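Local coordinates for uncharacterized protein (Nitrosospira multiformis, PDB 3LMF) that is of unknown function but, as a four-helix bundle of the Csp family, may store copper(I) ions in its core, at residues A[9-14]-A[61-66]; A[18-23]-A[98-103]; A[31-34]-A[39-42]; A[80-85]-A[107-112]. All coordinates share one frame; numbering follows the deposited sequence.

How the interactions relate
All four contacts belong to one four-helix bundle. Interactions 1, 2 and 3 are buried and follow helix 8-36 along its length. Interaction 1 sets it against helix 43-64, interaction 2 against helix 95-112, and interaction 3 against the next loop. Interaction 4 joins helix 70-90 to helix 95-112 at the surface. Interactions 1 and 3 lie about 30 Å apart between centres, on opposite sides of the chain's centre. The chemistry changes with place. Sulfur, selenium and methyl contacts mark interaction 1; a threonine hydroxyl and a thiol pair mark interaction 2. Histidine rings mark the loop end, and a salt bridge the outside. Cys18 SG and Cys108 SG join interactions 2 and 4 at 3.5 Å.

Interaction 1: A[9-14]-A[61-66]; sequences QNLQAC and NFMLSG
Met63, modelled as selenomethionine, reaches from helix 43-64 to Leu11 and Cys14 on helix 8-36. Its CB is already close, with Met63 CB 4.1 Å from Leu11 CD2. CG continues anti to the carbonyl carbon (chi1 -73°), and the chain then runs on toward the other helix. SE lies beside the cysteine, with Met63 SE 3.7 Å from Cys14 SG. A bend at chi3 (84°) turns the terminal methyl between the two partners. There Met63 CE sits 3.4 Å from Leu11 CD2 and 3.5 Å from Cys14 CB, both tighter than usual. Met63 CE also comes to 3.1 Å from the backbone oxygen of Leu11, Leu11 O. The leucine and selenomethionine side chains pass alongside each other, running opposite ways. Helix 43-64 ends just past Met63: Gly66, with positive phi, completes a Schellman motif. Met111 of helix 95-112 packs on both Met63 and Cys14, so three helices meet here. No hydrogen bond or charge links the two segments. The contact rests on close fit of methyl groups, with sulfur and selenium adding polarisable surface.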
loop_
_atom_site.group_PDB
_atom_site.type_symbol
_atom_site.label_atom_id
_atom_site.label_comp_id
_atom_site.label_asym_id
_atom_site.label_seq_id
_atom_site.Cartn_x
_atom_site.Cartn_y
_atom_site.Cartn_z
ATOM N N GLN A 9 2.372 20.822 15.382
ATOM C CA GLN A 9 3.800 20.632 15.151
ATOM C C GLN A 9 4.221 19.174 15.295
ATOM O O GLN A 9 4.902 18.631 14.428
ATOM C CB GLN A 9 4.612 21.492 16.123
ATOM C CG GLN A 9 4.400 22.992 15.966
ATOM C CD GLN A 9 4.803 23.503 14.593
ATOM O OE1 GLN A 9 4.195 23.150 13.580
ATOM N NE2 GLN A 9 5.840 24.335 14.552
ATOM N N ASN A 10 3.816 18.549 16.397
ATOM C CA ASN A 10 4.157 17.159 16.663
ATOM C C ASN A 10 3.636 16.222 15.580
ATOM O O ASN A 10 4.337 15.310 15.141
ATOM C CB ASN A 10 3.592 16.725 18.018
ATOM C CG ASN A 10 4.028 17.636 19.148
ATOM O OD1 ASN A 10 5.197 18.008 19.242
ATOM N ND2 ASN A 10 3.090 17.992 20.020
ATOM N N LEU A 11 2.401 16.456 15.154
ATOM C CA LEU A 11 1.769 15.635 14.130
ATOM C C LEU A 11 2.569 15.695 12.833
ATOM O O LEU A 11 2.885 14.668 12.240
ATOM C CB LEU A 11 0.339 16.129 13.887
ATOM C CG LEU A 11 -0.719 15.109 13.452
ATOM C CD1 LEU A 11 -2.093 15.767 13.471
ATOM C CD2 LEU A 11 -0.399 14.575 12.077
ATOM N N GLN A 12 2.906 16.908 12.410
ATOM C CA GLN A 12 3.658 17.107 11.182
ATOM C C GLN A 12 5.073 16.555 11.309
ATOM O O GLN A 12 5.655 16.080 10.333
ATOM C CB GLN A 12 3.707 18.594 10.835
ATOM C CG GLN A 12 3.853 18.870 9.353
ATOM C CD GLN A 12 2.750 18.214 8.541
ATOM O OE1 GLN A 12 1.565 18.379 8.833
ATOM N NE2 GLN A 12 3.138 17.464 7.514
ATOM N N ALA A 13 5.624 16.615 12.515
ATOM C CA ALA A 13 6.969 16.111 12.746
ATOM C C ALA A 13 6.992 14.590 12.635
ATOM O O ALA A 13 7.940 14.019 12.108
ATOM C CB ALA A 13 7.467 16.543 14.128
ATOM N N CYS A 14 5.952 13.931 13.134
ATOM C CA CYS A 14 5.920 12.477 13.062
ATOM C C CYS A 14 5.588 12.016 11.649
ATOM O O CYS A 14 6.015 10.940 11.223
ATOM C CB CYS A 14 4.904 11.897 14.044
ATOM S SG CYS A 14 4.922 10.089 14.117
ATOM N N ASN A 61 -0.040 7.074 6.401
ATOM C CA ASN A 61 -1.376 7.164 5.836
ATOM C C ASN A 61 -2.445 7.427 6.893
ATOM O O ASN A 61 -3.365 8.208 6.657
ATOM C CB ASN A 61 -1.711 5.899 5.040
ATOM C CG ASN A 61 -0.923 5.811 3.732
ATOM O OD1 ASN A 61 -0.217 6.755 3.355
ATOM N ND2 ASN A 61 -1.047 4.689 3.030
ATOM N N PHE A 62 -2.335 6.787 8.053
ATOM C CA PHE A 62 -3.316 7.011 9.103
ATOM C C PHE A 62 -3.330 8.460 9.571
ATOM O O PHE A 62 -4.391 9.046 9.759
ATOM C CB PHE A 62 -3.061 6.070 10.291
ATOM C CG PHE A 62 -3.861 4.805 10.235
ATOM C CD1 PHE A 62 -3.742 3.939 9.150
ATOM C CD2 PHE A 62 -4.760 4.491 11.249
ATOM C CE1 PHE A 62 -4.509 2.773 9.073
ATOM C CE2 PHE A 62 -5.531 3.328 11.180
ATOM C CZ PHE A 62 -5.406 2.469 10.092
HETATM N N MSE A 63 -2.151 9.038 9.747
HETATM C CA MSE A 63 -2.057 10.417 10.189
HETATM C C MSE A 63 -2.466 11.383 9.081
HETATM O O MSE A 63 -3.056 12.423 9.348
HETATM C CB MSE A 63 -0.635 10.729 10.665
HETATM C CG MSE A 63 -0.294 10.102 12.011
HETATM SE SE MSE A 63 1.565 10.319 12.499
HETATM C CE MSE A 63 1.512 12.086 13.263
ATOM N N LEU A 64 -2.153 11.049 7.837
ATOM C CA LEU A 64 -2.541 11.921 6.743
ATOM C C LEU A 64 -4.060 11.956 6.630
ATOM O O LEU A 64 -4.636 13.008 6.370
ATOM C CB LEU A 64 -1.946 11.436 5.422
ATOM C CG LEU A 64 -0.461 11.730 5.251
ATOM C CD1 LEU A 64 0.054 10.977 4.049
ATOM C CD2 LEU A 64 -0.244 13.233 5.093
ATOM N N SER A 65 -4.700 10.810 6.860
ATOM C CA SER A 65 -6.142 10.700 6.753
ATOM C C SER A 65 -6.895 11.211 7.977
ATOM O O SER A 65 -8.126 11.213 7.988
ATOM C CB SER A 65 -6.538 9.246 6.492
ATOM O OG SER A 65 -6.481 8.492 7.692
ATOM N N GLY A 66 -6.160 11.640 8.999
ATOM C CA GLY A 66 -6.783 12.146 10.210
ATOM C C GLY A 66 -7.455 11.065 11.037
ATOM O O GLY A 66 -8.484 11.310 11.666
#

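Interaction 2: A[18-23]-A[98-103]; sequences CNHCYR and VQTCRQ
Cys21 and Thr100 meet where two antiparallel helices of the four-helix bundle come close, helix 8-36 and helix 95-112. The segment axes approach to 8.9 Å, with 146° between their directions. Both side chains leave the backbone toward the opposite helix. The threonine hydroxyl does most of the touching. It points away from its own backbone N (chi1 -169°), and this brings Thr100 OG1 against the cysteine backbone, 3.2 Å from Cys21 CA. The same oxygen, Thr100 OG1, approaches the His20 ring obliquely, 3.0 Å from His20 CD2. No hydrogen bond crosses between the segments. Thr100 CG2 rests near the cysteine sulfur, 4.1 Å from Cys21 SG. With an alanine at Thr100, the hydroxyl and methyl would be gone, which would probably open a gap beside Cys21 and leave the His20 ring freer to turn. Deeper in the bundle, sulfur replaces oxygen. Cys104 also packs on Cys21, while Cys25 and Cys84 pack on Cys101, so several helices contribute thiols. Such a thiol-lined interior is consistent with the copper-storing core of Csp relatives. Within this contact, Cys21 SG lies 3.7 Å from Cys101 SG, too far for a disulfide.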
loop_
_atom_site.group_PDB
_atom_site.type_symbol
_atom_site.label_atom_id
_atom_site.label_comp_id
_atom_site.label_asym_id
_atom_site.label_seq_id
_atom_site.Cartn_x
_atom_site.Cartn_y
_atom_site.Cartn_z
ATOM N N CYS A 18 8.017 9.469 9.649
ATOM C CA CYS A 18 7.553 8.200 9.106
ATOM C C CYS A 18 7.785 8.166 7.594
ATOM O O CYS A 18 8.232 7.155 7.053
ATOM C CB CYS A 18 6.063 7.990 9.393
ATOM S SG CYS A 18 5.697 7.472 11.081
ATOM N N ASN A 19 7.480 9.271 6.917
ATOM C CA ASN A 19 7.658 9.354 5.464
ATOM C C ASN A 19 9.133 9.180 5.104
ATOM O O ASN A 19 9.469 8.445 4.176
ATOM C CB ASN A 19 7.121 10.701 4.933
ATOM C CG ASN A 19 7.170 10.812 3.402
ATOM O OD1 ASN A 19 6.771 9.904 2.682
ATOM N ND2 ASN A 19 7.649 11.945 2.912
ATOM N N HIS A 20 10.016 9.836 5.850
ATOM C CA HIS A 20 11.450 9.733 5.586
ATOM C C HIS A 20 11.968 8.316 5.837
ATOM O O HIS A 20 12.702 7.761 5.023
ATOM C CB HIS A 20 12.224 10.730 6.463
ATOM C CG HIS A 20 13.703 10.726 6.226
ATOM N ND1 HIS A 20 14.275 11.213 5.071
ATOM C CD2 HIS A 20 14.727 10.273 6.990
ATOM C CE1 HIS A 20 15.586 11.058 5.130
ATOM N NE2 HIS A 20 15.886 10.489 6.283
ATOM N N CYS A 21 11.574 7.732 6.961
ATOM C CA CYS A 21 12.009 6.385 7.317
ATOM C C CYS A 21 11.449 5.344 6.360
ATOM O O CYS A 21 12.109 4.347 6.041
ATOM C CB CYS A 21 11.587 6.053 8.758
ATOM S SG CYS A 21 12.130 4.428 9.356
ATOM N N TYR A 22 10.222 5.554 5.907
ATOM C CA TYR A 22 9.632 4.606 4.971
ATOM C C TYR A 22 10.428 4.641 3.662
ATOM O O TYR A 22 10.818 3.600 3.143
ATOM C CB TYR A 22 8.143 4.933 4.770
ATOM C CG TYR A 22 7.644 4.943 3.348
ATOM C CD1 TYR A 22 7.697 3.801 2.550
ATOM C CD2 TYR A 22 7.060 6.085 2.823
ATOM C CE1 TYR A 22 7.170 3.802 1.264
ATOM C CE2 TYR A 22 6.533 6.100 1.548
ATOM C CZ TYR A 22 6.586 4.961 0.773
ATOM O OH TYR A 22 6.026 4.983 -0.481
ATOM N N ARG A 23 10.700 5.834 3.148
ATOM C CA ARG A 23 11.460 5.949 1.913
ATOM C C ARG A 23 12.854 5.331 2.030
ATOM O O ARG A 23 13.296 4.600 1.143
ATOM C CB ARG A 23 11.563 7.416 1.496
ATOM C CG ARG A 23 10.245 7.956 0.974
ATOM C CD ARG A 23 10.300 9.435 0.707
ATOM N NE ARG A 23 11.430 9.795 -0.133
ATOM C CZ ARG A 23 11.579 10.979 -0.714
ATOM N NH1 ARG A 23 12.652 11.221 -1.457
ATOM N NH2 ARG A 23 10.652 11.915 -0.564
ATOM N N VAL A 98 19.930 3.414 10.364
ATOM C CA VAL A 98 19.908 3.375 11.822
ATOM C C VAL A 98 19.347 4.699 12.337
ATOM O O VAL A 98 18.444 4.721 13.171
ATOM C CB VAL A 98 21.330 3.185 12.414
ATOM C CG1 VAL A 98 21.261 3.198 13.933
ATOM C CG2 VAL A 98 21.940 1.877 11.927
ATOM N N GLN A 99 19.884 5.797 11.816
ATOM C CA GLN A 99 19.479 7.146 12.200
ATOM C C GLN A 99 17.987 7.425 12.022
ATOM O O GLN A 99 17.311 7.878 12.951
ATOM C CB GLN A 99 20.273 8.168 11.384
ATOM C CG GLN A 99 19.833 9.611 11.573
ATOM C CD GLN A 99 20.691 10.370 12.570
ATOM O OE1 GLN A 99 20.772 10.006 13.746
ATOM N NE2 GLN A 99 21.347 11.431 12.099
ATOM N N THR A 100 17.480 7.160 10.822
ATOM C CA THR A 100 16.080 7.418 10.525
ATOM C C THR A 100 15.134 6.512 11.314
ATOM O O THR A 100 14.066 6.946 11.728
ATOM C CB THR A 100 15.798 7.286 9.007
ATOM O OG1 THR A 100 14.489 7.798 8.724
ATOM C CG2 THR A 100 15.878 5.831 8.561
ATOM N N CYS A 101 15.528 5.263 11.534
ATOM C CA CYS A 101 14.681 4.357 12.288
ATOM C C CYS A 101 14.572 4.774 13.754
ATOM O O CYS A 101 13.523 4.585 14.368
ATOM C CB CYS A 101 15.187 2.918 12.177
ATOM S SG CYS A 101 14.771 2.107 10.592
ATOM N N ARG A 102 15.639 5.343 14.315
ATOM C CA ARG A 102 15.621 5.796 15.709
ATOM C C ARG A 102 14.737 7.025 15.877
ATOM O O ARG A 102 13.969 7.122 16.841
ATOM C CB ARG A 102 17.036 6.138 16.191
ATOM C CG ARG A 102 17.937 4.939 16.417
ATOM C CD ARG A 102 19.365 5.381 16.710
ATOM N NE ARG A 102 20.236 4.239 16.984
ATOM C CZ ARG A 102 21.551 4.326 17.146
ATOM N NH1 ARG A 102 22.264 3.235 17.388
ATOM N NH2 ARG A 102 22.152 5.504 17.057
ATOM N N GLN A 103 14.865 7.966 14.946
ATOM C CA GLN A 103 14.081 9.198 14.973
ATOM C C GLN A 103 12.599 8.880 14.827
ATOM O O GLN A 103 11.782 9.320 15.629
ATOM C CB GLN A 103 14.506 10.141 13.841
ATOM C CG GLN A 103 13.622 11.391 13.725
ATOM C CD GLN A 103 13.885 12.219 12.466
ATOM O OE1 GLN A 103 13.734 11.730 11.336
ATOM N NE2 GLN A 103 14.268 13.485 12.658
#

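Interaction 3: A[31-34]-A[39-42]; sequences NHCL and KHVE
The loop between helix 8-36 and helix 43-64 folds back here, laying His40 and Val41 against His32, Cys33 and Leu34. His40 points its side chain at the helix. His40 CB lies 3.4 Å from the backbone oxygen Cys33 O. The ring then runs past the cysteine, whose sulfur sits at the ring edge near its plane, with Cys33 SG 3.4 Å from His40 ND1. The rings of His32 and His40 meet obliquely, their planes 47° apart. His40 CE1 lies over one face of the His32 ring, 4.0 Å from His32 CE1. The imidazole of His32 gets there because its CG stands anti to the backbone N (chi1 -174°). Val41 fills the next position: Val41 CG2 is 3.2 Å from Cys33 O. Val41 CG1 adds a looser contact, 4.3 Å from Leu34 CD2. Losing the imidazole to an alanine at His40 would probably leave the face of His32 and the sulfur of Cys33 without this neighbour. Leu91 and Met94 also pack on His40, and Val41 of the fourth subunit packs on Val41. This is the turn of a helical hairpin, closing one end of the Csp-type four-helix bundle.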
loop_
_atom_site.group_PDB
_atom_site.type_symbol
_atom_site.label_atom_id
_atom_site.label_comp_id
_atom_site.label_asym_id
_atom_site.label_seq_id
_atom_site.Cartn_x
_atom_site.Cartn_y
_atom_site.Cartn_z
ATOM N N ASN A 31 17.857 -1.657 -2.889
ATOM C CA ASN A 31 19.049 -1.255 -3.620
ATOM C C ASN A 31 20.325 -1.704 -2.914
ATOM O O ASN A 31 20.844 -2.778 -3.200
ATOM C CB ASN A 31 19.045 0.262 -3.828
ATOM C CG ASN A 31 17.940 0.709 -4.767
ATOM O OD1 ASN A 31 18.012 0.478 -5.969
ATOM N ND2 ASN A 31 16.900 1.327 -4.220
ATOM N N HIS A 32 20.816 -0.890 -1.985
ATOM C CA HIS A 32 22.042 -1.197 -1.247
ATOM C C HIS A 32 22.138 -2.652 -0.770
ATOM O O HIS A 32 23.054 -3.379 -1.158
ATOM C CB HIS A 32 22.172 -0.261 -0.041
ATOM C CG HIS A 32 23.470 -0.399 0.699
ATOM N ND1 HIS A 32 23.632 0.031 1.997
ATOM C CD2 HIS A 32 24.665 -0.911 0.319
ATOM C CE1 HIS A 32 24.873 -0.212 2.387
ATOM N NE2 HIS A 32 25.519 -0.781 1.388
ATOM N N CYS A 33 21.195 -3.074 0.065
ATOM C CA CYS A 33 21.208 -4.426 0.598
ATOM C C CYS A 33 21.153 -5.533 -0.451
ATOM O O CYS A 33 21.891 -6.513 -0.355
ATOM C CB CYS A 33 20.077 -4.603 1.618
ATOM S SG CYS A 33 20.299 -3.603 3.121
ATOM N N LEU A 34 20.287 -5.398 -1.447
ATOM C CA LEU A 34 20.198 -6.426 -2.482
ATOM C C LEU A 34 21.470 -6.511 -3.323
ATOM O O LEU A 34 21.863 -7.593 -3.758
ATOM C CB LEU A 34 18.991 -6.178 -3.400
ATOM C CG LEU A 34 17.623 -6.542 -2.821
ATOM C CD1 LEU A 34 16.524 -6.279 -3.847
ATOM C CD2 LEU A 34 17.632 -8.004 -2.411
ATOM N N LYS A 39 25.193 -10.803 4.351
ATOM C CA LYS A 39 24.361 -10.585 5.529
ATOM C C LYS A 39 23.251 -9.564 5.259
ATOM O O LYS A 39 22.228 -9.555 5.944
ATOM C CB LYS A 39 25.231 -10.108 6.695
ATOM C CG LYS A 39 26.354 -11.068 7.071
ATOM C CD LYS A 39 27.277 -10.465 8.129
ATOM C CE LYS A 39 26.535 -10.178 9.429
ATOM N NZ LYS A 39 27.418 -9.554 10.457
ATOM N N HIS A 40 23.462 -8.710 4.260
ATOM C CA HIS A 40 22.487 -7.686 3.886
ATOM C C HIS A 40 21.197 -8.293 3.339
ATOM O O HIS A 40 20.152 -7.641 3.335
ATOM C CB HIS A 40 23.069 -6.758 2.820
ATOM C CG HIS A 40 23.945 -5.676 3.366
ATOM N ND1 HIS A 40 23.443 -4.501 3.884
ATOM C CD2 HIS A 40 25.292 -5.585 3.461
ATOM C CE1 HIS A 40 24.444 -3.730 4.270
ATOM N NE2 HIS A 40 25.577 -4.364 4.025
ATOM N N VAL A 41 21.269 -9.537 2.877
ATOM C CA VAL A 41 20.099 -10.190 2.314
ATOM C C VAL A 41 19.629 -11.363 3.166
ATOM O O VAL A 41 18.892 -12.229 2.698
ATOM C CB VAL A 41 20.394 -10.665 0.872
ATOM C CG1 VAL A 41 19.107 -11.076 0.174
ATOM C CG2 VAL A 41 21.078 -9.549 0.096
ATOM N N GLU A 42 20.056 -11.380 4.425
ATOM C CA GLU A 42 19.662 -12.440 5.343
ATOM C C GLU A 42 18.156 -12.338 5.583
ATOM O O GLU A 42 17.625 -11.248 5.792
ATOM C CB GLU A 42 20.432 -12.303 6.663
ATOM C CG GLU A 42 20.274 -13.488 7.602
ATOM C CD GLU A 42 18.976 -13.457 8.391
ATOM O OE1 GLU A 42 18.406 -14.542 8.648
ATOM O OE2 GLU A 42 18.533 -12.348 8.768
#

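Interaction 4: A[80-85]-A[107-112]; sequences ICDACA and HCRKMA
The carboxylate of Asp82 and the guanidinium of Arg109 meet edge to edge, with their planes only 10° apart. Neither lies over a face of the other. At the guanidinium edge, Arg109 NH2 donates to Asp82 OD2 at 2.7 Å, forming a salt bridge. The carboxylate oxygen uses its syn lone pair, on the side of its other oxygen. The bond is bent, with an N-H...O angle of 131°, and the acceptor is tilted 21° from the guanidinium plane. The second pair, Asp82 OD1 and Arg109 NH1, stays apart at 4.1 Å. A water bridges it. This water donates to Asp82 OD1 at 3.2 Å and accepts from Arg109 NH1 at 3.0 Å, in the guanidinium plane. The two groups are thus linked twice, once directly and once through water, and the double link should limit their rotation. Asp82 points its side chain toward helix 95-112. The arginine has farther to go: its chain bends at chi3 and swings the guanidinium toward the aspartate. On the way it touches Ala78, while Asp82 lies on Ala105. Both charged residues also touch a crystal neighbour, so the lattice may affect their exact pose. Beneath the bridge the character changes. Cys81 packs on Cys104, and Cys108 packs on Cys18 and Cys77. Helices 70-90 and 95-112 follow each other in the chain. The contact is a surface salt bridge across a helical hairpin of a four-helix bundle.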
loop_
_atom_site.group_PDB
_atom_site.type_symbol
_atom_site.label_atom_id
_atom_site.label_comp_id
_atom_site.label_asym_id
_atom_site.label_seq_id
_atom_site.Cartn_x
_atom_site.Cartn_y
_atom_site.Cartn_z
ATOM N N ILE A 80 8.650 -1.677 15.705
ATOM C CA ILE A 80 9.278 -2.240 14.512
ATOM C C ILE A 80 10.487 -1.419 14.067
ATOM O O ILE A 80 11.483 -1.971 13.611
ATOM C CB ILE A 80 8.249 -2.344 13.359
ATOM C CG1 ILE A 80 7.128 -3.291 13.776
ATOM C CG2 ILE A 80 8.920 -2.825 12.083
ATOM C CD1 ILE A 80 5.920 -3.272 12.863
ATOM N N CYS A 81 10.399 -0.101 14.211
ATOM C CA CYS A 81 11.505 0.776 13.843
ATOM C C CYS A 81 12.727 0.506 14.728
ATOM O O CYS A 81 13.854 0.463 14.231
ATOM C CB CYS A 81 11.094 2.249 13.962
ATOM S SG CYS A 81 9.969 2.847 12.641
ATOM N N ASP A 82 12.508 0.334 16.034
ATOM C CA ASP A 82 13.607 0.058 16.960
ATOM C C ASP A 82 14.288 -1.247 16.590
ATOM O O ASP A 82 15.515 -1.345 16.614
ATOM C CB ASP A 82 13.126 -0.047 18.413
ATOM C CG ASP A 82 12.926 1.307 19.073
ATOM O OD1 ASP A 82 13.812 2.184 18.947
ATOM O OD2 ASP A 82 11.886 1.485 19.743
ATOM N N ALA A 83 13.495 -2.260 16.269
ATOM C CA ALA A 83 14.076 -3.540 15.899
ATOM C C ALA A 83 14.849 -3.404 14.587
ATOM O O ALA A 83 15.945 -3.938 14.459
ATOM C CB ALA A 83 12.983 -4.609 15.776
ATOM N N CYS A 84 14.299 -2.673 13.620
ATOM C CA CYS A 84 14.990 -2.508 12.343
ATOM C C CYS A 84 16.304 -1.749 12.525
ATOM O O CYS A 84 17.302 -2.060 11.877
ATOM C CB CYS A 84 14.093 -1.782 11.330
ATOM S SG CYS A 84 14.804 -1.621 9.657
ATOM N N ALA A 85 16.306 -0.758 13.411
ATOM C CA ALA A 85 17.515 0.025 13.668
ATOM C C ALA A 85 18.627 -0.862 14.221
ATOM O O ALA A 85 19.793 -0.711 13.857
ATOM C CB ALA A 85 17.219 1.152 14.654
ATOM N N HIS A 107 9.394 9.719 17.463
ATOM C CA HIS A 107 8.183 10.485 17.165
ATOM C C HIS A 107 6.945 9.613 17.295
ATOM O O HIS A 107 5.918 10.062 17.790
ATOM C CB HIS A 107 8.221 11.080 15.754
ATOM C CG HIS A 107 9.170 12.222 15.611
ATOM N ND1 HIS A 107 10.449 12.068 15.124
ATOM C CD2 HIS A 107 9.040 13.532 15.928
ATOM C CE1 HIS A 107 11.067 13.235 15.145
ATOM N NE2 HIS A 107 10.235 14.139 15.629
ATOM N N CYS A 108 7.043 8.367 16.847
ATOM C CA CYS A 108 5.910 7.472 16.933
ATOM C C CYS A 108 5.551 7.208 18.390
ATOM O O CYS A 108 4.369 7.118 18.726
ATOM C CB CYS A 108 6.201 6.169 16.185
ATOM S SG CYS A 108 6.060 6.352 14.371
ATOM N N ARG A 109 6.557 7.089 19.255
ATOM C CA ARG A 109 6.289 6.868 20.669
ATOM C C ARG A 109 5.537 8.070 21.235
ATOM O O ARG A 109 4.641 7.918 22.063
ATOM C CB ARG A 109 7.589 6.626 21.455
ATOM C CG ARG A 109 7.916 5.146 21.639
ATOM C CD ARG A 109 9.065 4.922 22.611
ATOM N NE ARG A 109 10.321 5.491 22.115
ATOM C CZ ARG A 109 11.090 4.922 21.191
ATOM N NH1 ARG A 109 12.205 5.521 20.804
ATOM N NH2 ARG A 109 10.752 3.748 20.672
ATOM N N LYS A 110 5.890 9.265 20.773
ATOM C CA LYS A 110 5.211 10.474 21.232
ATOM C C LYS A 110 3.749 10.452 20.785
ATOM O O LYS A 110 2.866 10.852 21.536
ATOM C CB LYS A 110 5.893 11.726 20.682
ATOM C CG LYS A 110 7.339 11.865 21.106
ATOM C CD LYS A 110 7.963 13.136 20.556
ATOM C CE LYS A 110 9.454 13.165 20.851
ATOM N NZ LYS A 110 9.711 12.984 22.307
HETATM N N MSE A 111 3.492 9.978 19.567
HETATM C CA MSE A 111 2.120 9.913 19.081
HETATM C C MSE A 111 1.337 8.870 19.862
HETATM O O MSE A 111 0.189 9.094 20.228
HETATM C CB MSE A 111 2.079 9.579 17.585
HETATM C CG MSE A 111 2.487 10.727 16.668
HETATM SE SE MSE A 111 1.356 12.139 16.752
HETATM C CE MSE A 111 -0.179 11.339 16.369
ATOM N N ALA A 112 1.966 7.733 20.127
ATOM C CA ALA A 112 1.304 6.668 20.868
ATOM C C ALA A 112 0.958 7.105 22.290
ATOM O O ALA A 112 -0.056 6.687 22.842
ATOM C CB ALA A 112 2.194 5.426 20.907
HETATM O O HOH W 1 14.614 5.234 19.066
#